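Local atomic coordinates of putative uncharacterized protein (Pseudomonas phage 201phi2-1, PDB entry 3R4V), a protein that is a phage tubulin-like protein of the tubulin superfamily, modelled here as a single chain with guanosine-5'-diphosphate in its pocket. Residues P224-K238 / V260-V272. Residues are numbered along the deposited sequence; the frame is centred on the assembly and turned at random.
Sequences PEAISQLSLYLDPSK and VTDDQIHFVINSV
Leu232 and Phe267 meet on the apolar face of an antiparallel strand pair, the CD1 methyl of Leu232 lying 3.9 Å from CE1 of Phe267. A chi1 of -58° sets Phe267 CG anti to the carbonyl carbon, which brings the ring edge over to Leu230 O, 3.6 Å from Phe267 CD1. Backbone bonds join Leu230 with Phe267 and Leu232 with Ile265 in both directions. Farther along, toward Asn270, Ile227 and Ser228 both face Ile269 in a classic beta bulge, so Ile269 O accepts from two successive amides.

The opposite face, bearing Gln229, Ser231, Tyr233, Gln264, His266 and Val268, is more polar. Ser231 OG lies in the plane of the His266 ring, hydrogen-bonded to ND1 at 2.7 Å, while Gln264 NE2 donates to His266 NE2 at 2.8 Å, near the ring plane but tilted from that of its own amide. Bonds at both nitrogens should limit rotation of the imidazole, which turns its edge to the face of Tyr233 in an offset edge-to-face pair with planes 78° apart. Phe242 also meets His266 edge-to-face.

At one margin Lys238, poorly ordered and bent at chi3, brings NZ 2.8 Å from Asp263 OD2 in a salt bridge, meeting the carboxylate from above its plane. At the other, Asn270 ND2 donates almost straight (170°) to Pro224 O at 2.8 Å, in both the amide and the carbonyl plane.

Both strands belong to the C-terminal domain of the tubulin-like fold: 264-270 runs between 228-233 and 208-214, and 228-233 continues the sheet to 247-252. Leu178 of helix 161-178 packs on Leu230, Leu232 and Phe267.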
ATOM      1  N   PRO A 224      -5.552  11.591  14.922  1.00 26.63           N
ATOM      2  CA  PRO A 224      -4.643  12.273  15.856  1.00 31.73           C
ATOM      3  C   PRO A 224      -3.447  12.938  15.160  1.00 26.86           C
ATOM      4  O   PRO A 224      -2.912  12.401  14.177  1.00 23.66           O
ATOM      5  CB  PRO A 224      -4.167  11.138  16.776  1.00 30.17           C
ATOM      6  CG  PRO A 224      -4.327   9.901  15.961  1.00 31.18           C
ATOM      7  CD  PRO A 224      -5.519  10.125  15.067  1.00 26.13           C
ATOM      8  N   GLU A 225      -3.050  14.104  15.669  1.00 23.56           N
ATOM      9  CA  GLU A 225      -1.889  14.822  15.148  1.00 25.15           C
ATOM     10  C   GLU A 225      -1.865  14.934  13.624  1.00 22.68           C
ATOM     11  O   GLU A 225      -0.874  14.592  12.981  1.00 18.86           O
ATOM     12  CB  GLU A 225      -0.600  14.175  15.662  1.00 19.10           C
ATOM     13  CG  GLU A 225      -0.521  14.232  17.192  1.00 23.23           C
ATOM     14  CD  GLU A 225       0.757  13.634  17.770  1.00 26.56           C
ATOM     15  OE1 GLU A 225       1.792  13.613  17.075  1.00 32.52           O
ATOM     16  OE2 GLU A 225       0.719  13.184  18.931  1.00 33.98           O
ATOM     17  N   ALA A 226      -2.943  15.452  13.050  1.00 21.65           N
ATOM     18  CA  ALA A 226      -3.047  15.539  11.603  1.00 20.59           C
ATOM     19  C   ALA A 226      -1.970  16.470  11.076  1.00 18.75           C
ATOM     20  O   ALA A 226      -1.757  17.554  11.627  1.00 22.34           O
ATOM     21  CB  ALA A 226      -4.430  16.038  11.200  1.00 21.16           C
ATOM     22  N   ILE A 227      -1.297  16.059  10.012  1.00 19.22           N
ATOM     23  CA  ILE A 227      -0.275  16.896   9.375  1.00 15.12           C
ATOM     24  C   ILE A 227      -0.813  17.680   8.181  1.00 19.42           C
ATOM     25  O   ILE A 227      -0.576  18.881   8.063  1.00 22.55           O
ATOM     26  CB  ILE A 227       0.898  16.035   8.864  1.00 20.00           C
ATOM     27  CG1 ILE A 227       1.483  15.210  10.014  1.00 14.64           C
ATOM     28  CG2 ILE A 227       1.962  16.906   8.169  1.00 21.16           C
ATOM     29  CD1 ILE A 227       2.426  14.097   9.540  1.00 19.78           C
ATOM     30  N   SER A 228      -1.515  16.991   7.284  1.00 18.88           N
ATOM     31  CA  SER A 228      -1.890  17.586   6.007  1.00 19.61           C
ATOM     32  C   SER A 228      -3.261  17.062   5.590  1.00 24.37           C
ATOM     33  O   SER A 228      -3.486  15.856   5.566  1.00 20.01           O
ATOM     34  CB  SER A 228      -0.821  17.232   4.962  1.00 20.48           C
ATOM     35  OG  SER A 228      -1.048  17.857   3.722  1.00 23.74           O
ATOM     36  N   GLN A 229      -4.164  17.966   5.229  1.00 19.42           N
ATOM     37  CA  GLN A 229      -5.577  17.626   5.120  1.00 22.96           C
ATOM     38  C   GLN A 229      -6.130  18.143   3.800  1.00 27.06           C
ATOM     39  O   GLN A 229      -5.855  19.276   3.417  1.00 29.97           O
ATOM     40  CB  GLN A 229      -6.291  18.338   6.262  1.00 32.45           C
ATOM     41  CG  GLN A 229      -7.612  17.787   6.728  1.00 42.79           C
ATOM     42  CD  GLN A 229      -7.956  18.358   8.091  1.00 49.47           C
ATOM     43  OE1 GLN A 229      -7.418  17.922   9.112  1.00 48.61           O
ATOM     44  NE2 GLN A 229      -8.812  19.379   8.110  1.00 44.46           N
ATOM     45  N   LEU A 230      -6.908  17.318   3.109  1.00 23.66           N
ATOM     46  CA  LEU A 230      -7.632  17.768   1.919  1.00 24.73           C
ATOM     47  C   LEU A 230      -9.098  17.381   2.086  1.00 26.06           C
ATOM     48  O   LEU A 230      -9.393  16.224   2.364  1.00 27.78           O
ATOM     49  CB  LEU A 230      -7.048  17.095   0.682  1.00 28.07           C
ATOM     50  CG  LEU A 230      -6.832  17.939  -0.567  1.00 39.98           C
ATOM     51  CD1 LEU A 230      -5.722  17.352  -1.415  1.00 31.89           C
ATOM     52  CD2 LEU A 230      -8.129  18.032  -1.357  1.00 42.99           C
ATOM     53  N   SER A 231     -10.010  18.345   1.941  1.00 23.14           N
ATOM     54  CA  SER A 231     -11.442  18.077   2.080  1.00 26.17           C
ATOM     55  C   SER A 231     -12.197  18.365   0.786  1.00 30.60           C
ATOM     56  O   SER A 231     -11.967  19.390   0.149  1.00 30.30           O
ATOM     57  CB  SER A 231     -12.040  18.916   3.216  1.00 29.05           C
ATOM     58  OG  SER A 231     -11.499  18.517   4.469  1.00 31.83           O
ATOM     59  N   LEU A 232     -13.084  17.446   0.395  1.00 28.83           N
ATOM     60  CA  LEU A 232     -13.983  17.675  -0.731  1.00 30.45           C
ATOM     61  C   LEU A 232     -15.410  17.836  -0.228  1.00 31.98           C
ATOM     62  O   LEU A 232     -15.864  17.064   0.610  1.00 31.82           O
ATOM     63  CB  LEU A 232     -13.924  16.511  -1.716  1.00 25.53           C
ATOM     64  CG  LEU A 232     -12.566  16.280  -2.395  1.00 28.71           C
ATOM     65  CD1 LEU A 232     -12.638  15.087  -3.332  1.00 28.98           C
ATOM     66  CD2 LEU A 232     -12.129  17.538  -3.142  1.00 29.11           C
ATOM     67  N   TYR A 233     -16.119  18.834  -0.746  1.00 29.98           N
ATOM     68  CA  TYR A 233     -17.505  19.056  -0.357  1.00 35.15           C
ATOM     69  C   TYR A 233     -18.391  19.188  -1.585  1.00 37.45           C
ATOM     70  O   TYR A 233     -18.049  19.896  -2.528  1.00 36.28           O
ATOM     71  CB  TYR A 233     -17.642  20.341   0.464  1.00 35.74           C
ATOM     72  CG  TYR A 233     -17.006  20.335   1.840  1.00 36.11           C
ATOM     73  CD1 TYR A 233     -17.677  19.803   2.932  1.00 38.07           C
ATOM     74  CD2 TYR A 233     -15.750  20.886   2.049  1.00 32.57           C
ATOM     75  CE1 TYR A 233     -17.115  19.813   4.195  1.00 38.25           C
ATOM     76  CE2 TYR A 233     -15.174  20.906   3.313  1.00 32.84           C
ATOM     77  CZ  TYR A 233     -15.864  20.364   4.381  1.00 34.29           C
ATOM     78  OH  TYR A 233     -15.309  20.369   5.638  1.00 37.77           O
ATOM     79  N   LEU A 234     -19.543  18.527  -1.561  1.00 38.56           N
ATOM     80  CA  LEU A 234     -20.549  18.710  -2.606  1.00 38.08           C
ATOM     81  C   LEU A 234     -21.409  19.934  -2.297  1.00 42.64           C
ATOM     82  O   LEU A 234     -21.753  20.705  -3.190  1.00 42.32           O
ATOM     83  CB  LEU A 234     -21.426  17.465  -2.730  1.00 39.33           C
ATOM     84  CG  LEU A 234     -22.531  17.493  -3.790  1.00 46.61           C
ATOM     85  CD1 LEU A 234     -21.971  17.875  -5.147  1.00 44.58           C
ATOM     86  CD2 LEU A 234     -23.210  16.136  -3.860  1.00 45.41           C
ATOM     87  N   ASP A 235     -21.748  20.098  -1.022  1.00 40.27           N
ATOM     88  CA  ASP A 235     -22.511  21.250  -0.558  1.00 44.77           C
ATOM     89  C   ASP A 235     -21.523  22.232   0.047  1.00 39.60           C
ATOM     90  O   ASP A 235     -21.037  22.016   1.159  1.00 45.29           O
ATOM     91  CB  ASP A 235     -23.530  20.808   0.499  1.00 50.97           C
ATOM     92  CG  ASP A 235     -24.458  21.930   0.942  1.00 57.02           C
ATOM     93  OD1 ASP A 235     -24.160  23.117   0.679  1.00 52.40           O
ATOM     94  OD2 ASP A 235     -25.488  21.617   1.575  1.00 62.20           O
ATOM     95  N   PRO A 236     -21.209  23.316  -0.682  1.00 42.84           N
ATOM     96  CA  PRO A 236     -20.194  24.252  -0.181  1.00 50.24           C
ATOM     97  C   PRO A 236     -20.635  24.962   1.098  1.00 52.98           C
ATOM     98  O   PRO A 236     -19.805  25.582   1.765  1.00 50.44           O
ATOM     99  CB  PRO A 236     -20.033  25.252  -1.333  1.00 57.52           C
ATOM    100  CG  PRO A 236     -21.303  25.140  -2.122  1.00 59.27           C
ATOM    101  CD  PRO A 236     -21.722  23.704  -2.008  1.00 47.66           C
ATOM    102  N   SER A 237     -21.917  24.867   1.439  1.00 49.24           N
ATOM    103  CA  SER A 237     -22.408  25.463   2.675  1.00 60.66           C
ATOM    104  C   SER A 237     -21.903  24.709   3.906  1.00 54.37           C
ATOM    105  O   SER A 237     -21.906  25.243   5.013  1.00 55.85           O
ATOM    106  CB  SER A 237     -23.943  25.528   2.682  1.00 68.53           C
ATOM    107  OG  SER A 237     -24.511  24.310   3.129  1.00 66.73           O
ATOM    108  N   LYS A 238     -21.458  23.472   3.707  1.00 50.91           N
ATOM    109  CA  LYS A 238     -21.034  22.623   4.819  1.00 52.28           C
ATOM    110  C   LYS A 238     -19.534  22.717   5.128  1.00 52.12           C
ATOM    111  O   LYS A 238     -19.029  22.031   6.019  1.00 53.84           O
ATOM    112  CB  LYS A 238     -21.431  21.165   4.556  1.00 55.15           C
ATOM    113  CG  LYS A 238     -22.937  20.923   4.543  1.00 68.16           C
ATOM    114  CD  LYS A 238     -23.269  19.475   4.213  1.00 82.14           C
ATOM    115  CE  LYS A 238     -22.681  18.517   5.241  1.00 88.93           C
ATOM    116  NZ  LYS A 238     -22.848  17.085   4.849  1.00 91.09           N
ATOM    117  N   VAL A 260     -19.056  11.200  -8.090  1.00 45.29           N
ATOM    118  CA  VAL A 260     -19.240  11.711  -6.737  1.00 50.60           C
ATOM    119  C   VAL A 260     -20.147  10.789  -5.928  1.00 56.25           C
ATOM    120  O   VAL A 260     -21.360  10.750  -6.127  1.00 64.01           O
ATOM    121  CB  VAL A 260     -19.764  13.157  -6.742  1.00 47.32           C
ATOM    122  CG1 VAL A 260     -20.154  13.592  -5.339  1.00 46.34           C
ATOM    123  CG2 VAL A 260     -18.702  14.080  -7.317  1.00 39.46           C
ATOM    124  N   THR A 261     -19.530  10.047  -5.017  1.00 54.05           N
ATOM    125  CA  THR A 261     -20.200   8.980  -4.278  1.00 58.30           C
ATOM    126  C   THR A 261     -20.723   9.429  -2.914  1.00 57.96           C
ATOM    127  O   THR A 261     -21.668   8.844  -2.382  1.00 61.59           O
ATOM    128  CB  THR A 261     -19.243   7.782  -4.069  1.00 58.16           C
ATOM    129  OG1 THR A 261     -17.983   8.255  -3.571  1.00 49.63           O
ATOM    130  CG2 THR A 261     -19.009   7.047  -5.380  1.00 61.59           C
ATOM    131  N   ASP A 262     -20.100  10.465  -2.357  1.00 45.28           N
ATOM    132  CA  ASP A 262     -20.401  10.938  -1.008  1.00 41.53           C
ATOM    133  C   ASP A 262     -20.466  12.459  -0.984  1.00 43.55           C
ATOM    134  O   ASP A 262     -19.855  13.125  -1.818  1.00 41.85           O
ATOM    135  CB  ASP A 262     -19.317  10.483  -0.028  1.00 38.36           C
ATOM    136  CG  ASP A 262     -19.026   9.003  -0.121  1.00 45.85           C
ATOM    137  OD1 ASP A 262     -18.315   8.589  -1.062  1.00 52.77           O
ATOM    138  OD2 ASP A 262     -19.499   8.251   0.750  1.00 46.08           O
ATOM    139  N   ASP A 263     -21.182  13.003  -0.002  1.00 42.80           N
ATOM    140  CA  ASP A 263     -21.385  14.443   0.112  1.00 45.91           C
ATOM    141  C   ASP A 263     -20.133  15.196   0.579  1.00 41.76           C
ATOM    142  O   ASP A 263     -19.938  16.366   0.252  1.00 36.92           O
ATOM    143  CB  ASP A 263     -22.558  14.726   1.053  1.00 58.04           C
ATOM    144  CG  ASP A 263     -22.953  16.188   1.069  1.00 79.76           C
ATOM    145  OD1 ASP A 263     -23.667  16.625   0.139  1.00 84.81           O
ATOM    146  OD2 ASP A 263     -22.560  16.899   2.021  1.00 87.78           O
ATOM    147  N   GLN A 264     -19.294  14.534   1.363  1.00 32.26           N
ATOM    148  CA  GLN A 264     -18.011  15.115   1.738  1.00 31.60           C
ATOM    149  C   GLN A 264     -17.017  14.002   2.010  1.00 29.15           C
ATOM    150  O   GLN A 264     -17.390  12.933   2.509  1.00 27.48           O
ATOM    151  CB  GLN A 264     -18.137  16.052   2.942  1.00 32.35           C
ATOM    152  CG  GLN A 264     -18.493  15.373   4.245  1.00 41.46           C
ATOM    153  CD  GLN A 264     -18.782  16.378   5.348  1.00 43.10           C
ATOM    154  OE1 GLN A 264     -19.816  17.054   5.335  1.00 52.75           O
ATOM    155  NE2 GLN A 264     -17.870  16.492   6.299  1.00 30.00           N
ATOM    156  N   ILE A 265     -15.761  14.240   1.638  1.00 27.37           N
ATOM    157  CA  ILE A 265     -14.698  13.250   1.806  1.00 23.79           C
ATOM    158  C   ILE A 265     -13.470  14.004   2.292  1.00 25.25           C
ATOM    159  O   ILE A 265     -13.121  15.033   1.718  1.00 29.66           O
ATOM    160  CB  ILE A 265     -14.351  12.507   0.483  1.00 26.34           C
ATOM    161  CG1 ILE A 265     -15.620  12.050  -0.244  1.00 29.69           C
ATOM    162  CG2 ILE A 265     -13.418  11.308   0.752  1.00 25.23           C
ATOM    163  CD1 ILE A 265     -15.382  11.540  -1.648  1.00 37.23           C
ATOM    164  N   HIS A 266     -12.838  13.507   3.355  1.00 21.03           N
ATOM    165  CA  HIS A 266     -11.643  14.128   3.924  1.00 19.94           C
ATOM    166  C   HIS A 266     -10.485  13.169   3.845  1.00 24.79           C
ATOM    167  O   HIS A 266     -10.599  12.024   4.275  1.00 22.68           O
ATOM    168  CB  HIS A 266     -11.886  14.508   5.385  1.00 18.90           C
ATOM    169  CG  HIS A 266     -13.133  15.317   5.586  1.00 23.10           C
ATOM    170  ND1 HIS A 266     -13.174  16.683   5.400  1.00 24.13           N
ATOM    171  CD2 HIS A 266     -14.389  14.948   5.925  1.00 25.87           C
ATOM    172  CE1 HIS A 266     -14.399  17.120   5.626  1.00 27.45           C
ATOM    173  NE2 HIS A 266     -15.159  16.087   5.941  1.00 28.65           N
ATOM    174  N   PHE A 267      -9.369  13.648   3.309  1.00 18.37           N
ATOM    175  CA  PHE A 267      -8.177  12.825   3.140  1.00 17.76           C
ATOM    176  C   PHE A 267      -7.138  13.396   4.087  1.00 16.89           C
ATOM    177  O   PHE A 267      -6.571  14.464   3.825  1.00 21.87           O
ATOM    178  CB  PHE A 267      -7.706  12.928   1.690  1.00 18.60           C
ATOM    179  CG  PHE A 267      -8.747  12.499   0.678  1.00 20.11           C
ATOM    180  CD1 PHE A 267      -9.739  13.380   0.262  1.00 23.44           C
ATOM    181  CD2 PHE A 267      -8.739  11.224   0.153  1.00 21.02           C
ATOM    182  CE1 PHE A 267     -10.692  12.988  -0.668  1.00 25.26           C
ATOM    183  CE2 PHE A 267      -9.690  10.822  -0.777  1.00 22.79           C
ATOM    184  CZ  PHE A 267     -10.671  11.700  -1.185  1.00 23.12           C
ATOM    185  N   VAL A 268      -6.929  12.725   5.208  1.00 19.69           N
ATOM    186  CA  VAL A 268      -6.099  13.283   6.268  1.00 17.38           C
ATOM    187  C   VAL A 268      -4.834  12.467   6.416  1.00 19.78           C
ATOM    188  O   VAL A 268      -4.890  11.249   6.537  1.00 17.39           O
ATOM    189  CB  VAL A 268      -6.839  13.278   7.598  1.00 21.29           C
ATOM    190  CG1 VAL A 268      -6.061  14.105   8.639  1.00 19.64           C
ATOM    191  CG2 VAL A 268      -8.261  13.827   7.410  1.00 21.65           C
ATOM    192  N   ILE A 269      -3.691  13.139   6.371  1.00 14.13           N
ATOM    193  CA  ILE A 269      -2.404  12.466   6.517  1.00 12.66           C
ATOM    194  C   ILE A 269      -1.857  12.754   7.920  1.00 17.76           C
ATOM    195  O   ILE A 269      -1.800  13.903   8.332  1.00 19.29           O
ATOM    196  CB  ILE A 269      -1.396  12.956   5.439  1.00 17.38           C
ATOM    197  CG1 ILE A 269      -1.927  12.662   4.033  1.00 15.72           C
ATOM    198  CG2 ILE A 269       0.003  12.336   5.654  1.00 15.32           C
ATOM    199  CD1 ILE A 269      -1.082  13.213   2.906  1.00 18.86           C
ATOM    200  N   ASN A 270      -1.448  11.711   8.645  1.00 13.97           N
ATOM    201  CA  ASN A 270      -0.715  11.891   9.894  1.00 18.27           C
ATOM    202  C   ASN A 270       0.394  10.858   9.934  1.00 19.58           C
ATOM    203  O   ASN A 270       0.599  10.173   8.942  1.00 15.57           O
ATOM    204  CB  ASN A 270      -1.626  11.773  11.113  1.00 14.30           C
ATOM    205  CG  ASN A 270      -2.059  10.361  11.397  1.00 17.55           C
ATOM    206  OD1 ASN A 270      -1.935   9.471  10.550  1.00 18.27           O
ATOM    207  ND2 ASN A 270      -2.593  10.142  12.598  1.00 22.83           N
ATOM    208  N   SER A 271       1.110  10.740  11.050  1.00 16.14           N
ATOM    209  CA  SER A 271       2.149   9.697  11.116  1.00 14.38           C
ATOM    210  C   SER A 271       2.299   9.097  12.505  1.00 17.93           C
ATOM    211  O   SER A 271       3.008   8.103  12.664  1.00 16.55           O
ATOM    212  CB  SER A 271       3.505  10.221  10.624  1.00 17.39           C
ATOM    213  OG  SER A 271       4.039  11.168  11.553  1.00 18.12           O
ATOM    214  N   VAL A 272       1.657   9.689  13.509  1.00 17.14           N
ATOM    215  CA  VAL A 272       1.829   9.196  14.876  1.00 18.42           C
ATOM    216  C   VAL A 272       1.287   7.766  15.045  1.00 25.38           C
ATOM    217  O   VAL A 272       1.737   7.033  15.907  1.00 23.51           O
ATOM    218  CB  VAL A 272       1.248  10.158  15.938  1.00 19.78           C
ATOM    219  CG1 VAL A 272      -0.269  10.178  15.888  1.00 17.64           C
ATOM    220  CG2 VAL A 272       1.718   9.753  17.324  1.00 29.81           C
TER
HETATM  221  O   HOH W   1       1.089  12.694  13.082  1.00 17.48           O
HETATM  222  O   HOH W   2     -16.762  19.369   7.570  1.00 45.34           O
HETATM  223  O   HOH W   3     -21.081  18.747   1.208  1.00 42.05           O